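Local structure of PHO85 cyclin-10 (Saccharomyces cerevisiae, 4KRD) at residues L114-D117 against I121-L124. The protein serves as a cyclin partner of the kinase PHO85, directing it to phosphorylate and inhibit glycogen synthase GSY2 and so restrain glycogen accumulation. Numbering follows the deposited sequence.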
loop_
_atom_site.group_PDB
_atom_site.type_symbol
_atom_site.label_atom_id
_atom_site.label_comp_id
_atom_site.label_asym_id
_atom_site.label_seq_id
_atom_site.Cartn_x
_atom_site.Cartn_y
_atom_site.Cartn_z
ATOM N N LEU B 114 9.144 5.254 -21.077
ATOM C CA LEU B 114 8.284 6.185 -21.804
ATOM C C LEU B 114 7.720 7.301 -20.937
ATOM O O LEU B 114 7.351 7.084 -19.773
ATOM C CB LEU B 114 7.094 5.435 -22.420
ATOM C CG LEU B 114 7.388 4.342 -23.459
ATOM C CD1 LEU B 114 6.172 3.434 -23.638
ATOM C CD2 LEU B 114 7.805 4.965 -24.780
ATOM N N THR B 115 7.632 8.491 -21.522
ATOM C CA THR B 115 6.805 9.557 -20.966
ATOM C C THR B 115 6.005 10.212 -22.107
ATOM O O THR B 115 6.002 9.706 -23.240
ATOM C CB THR B 115 7.680 10.603 -20.232
ATOM O OG1 THR B 115 6.847 11.539 -19.539
ATOM C CG2 THR B 115 8.564 11.350 -21.222
ATOM N N ARG B 116 5.312 11.305 -21.810
ATOM C CA ARG B 116 4.678 12.128 -22.837
ATOM C C ARG B 116 5.149 13.547 -22.672
ATOM O O ARG B 116 5.323 14.014 -21.551
ATOM C CB ARG B 116 3.162 12.118 -22.726
ATOM C CG ARG B 116 2.508 10.811 -23.053
ATOM C CD ARG B 116 1.003 10.971 -23.067
ATOM N NE ARG B 116 0.350 9.685 -23.249
ATOM C CZ ARG B 116 0.198 9.107 -24.433
ATOM N NH1 ARG B 116 0.649 9.715 -25.526
ATOM N NH2 ARG B 116 -0.410 7.932 -24.528
ATOM N N ASP B 117 5.344 14.242 -23.787
ATOM C CA ASP B 117 5.782 15.629 -23.741
ATOM C C ASP B 117 4.599 16.565 -23.524
ATOM O O ASP B 117 3.491 16.118 -23.208
ATOM C CB ASP B 117 6.567 15.999 -25.008
ATOM C CG ASP B 117 5.698 16.040 -26.258
ATOM O OD1 ASP B 117 4.451 16.034 -26.154
ATOM O OD2 ASP B 117 6.274 16.088 -27.363
ATOM N N ILE B 121 2.478 13.805 -26.660
ATOM C CA ILE B 121 3.159 12.888 -27.570
ATOM C C ILE B 121 4.122 11.979 -26.814
ATOM O O ILE B 121 4.937 12.440 -26.015
ATOM C CB ILE B 121 3.933 13.640 -28.681
ATOM C CG1 ILE B 121 3.018 14.659 -29.366
ATOM C CG2 ILE B 121 4.519 12.655 -29.697
ATOM C CD1 ILE B 121 1.727 14.068 -29.868
ATOM N N LEU B 122 4.027 10.685 -27.086
ATOM C CA LEU B 122 4.862 9.683 -26.436
ATOM C C LEU B 122 6.332 9.955 -26.761
ATOM O O LEU B 122 6.671 10.308 -27.892
ATOM C CB LEU B 122 4.439 8.300 -26.933
ATOM C CG LEU B 122 4.465 7.068 -26.043
ATOM C CD1 LEU B 122 3.633 7.285 -24.776
ATOM C CD2 LEU B 122 3.965 5.865 -26.832
ATOM N N GLN B 123 7.198 9.810 -25.765
ATOM C CA GLN B 123 8.636 10.029 -25.932
ATOM C C GLN B 123 9.411 8.916 -25.241
ATOM O O GLN B 123 9.020 8.470 -24.161
ATOM C CB GLN B 123 9.067 11.356 -25.311
ATOM C CG GLN B 123 8.488 12.596 -25.961
ATOM C CD GLN B 123 8.956 12.765 -27.387
ATOM O OE1 GLN B 123 10.142 12.619 -27.689
ATOM N NE2 GLN B 123 8.022 13.072 -28.274
ATOM N N LEU B 124 10.510 8.478 -25.853
ATOM C CA LEU B 124 11.421 7.532 -25.227
ATOM C C LEU B 124 12.354 8.261 -24.264
ATOM O O LEU B 124 13.005 9.236 -24.634
ATOM C CB LEU B 124 12.236 6.776 -26.290
ATOM C CG LEU B 124 13.077 5.607 -25.765
ATOM C CD1 LEU B 124 12.175 4.471 -25.314
ATOM C CD2 LEU B 124 14.085 5.106 -26.808
#
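T115 and Q123 form an antiparallel hydrogen-bonded pair with two backbone bonds. T115 N gives to Q123 O at 3.0 Å, and Q123 N gives to T115 O at 2.8 Å. L114 with L124 and R116 with L122 flank them as non-hydrogen-bonded pairs. Toward the turn, D117 N donates to I121 O at 2.9 Å.

The side chain of D117 closes the same end. Its CG sits between the backbone N and the carbonyl carbon (chi1 69°), which brings OD1 back to I121 N at 3.0 Å. This N-H meets OD1 from above the carboxylate plane. OD1 also takes a weak hydrogen bond from N119 N in the turn. D117 and I121 are thus joined by one main-chain bond and one side-chain bond. With an alanine here, I121 N would probably lose its carboxylate partner, N119 N its weaker one, and the turn would be freer to move.

R116 lies on the face it shares with L114, L122 and L124. Its chain runs extended from CG to NE and carries the guanidinium over L122. L122 CD1 sits beneath the centre of that flat group, 3.9 Å from R116 CZ. The charged end is held from elsewhere: NH2 forms a salt bridge with E201, and NH1 bonds to N120 O.

L114 CD2 touches L122 CG at 4.1 Å and L124 CD1 at 4.4 Å. L114 and L122 also touch L202 of helix 189-203, and L114 and L124 touch L50 of helix 36-54. On the other face, T115 CG2 rests against Q123 CB.

The arrangement is a short antiparallel beta hairpin. It follows helix 99-113 and leads toward helix 130-148 in this mainly helical cyclin domain.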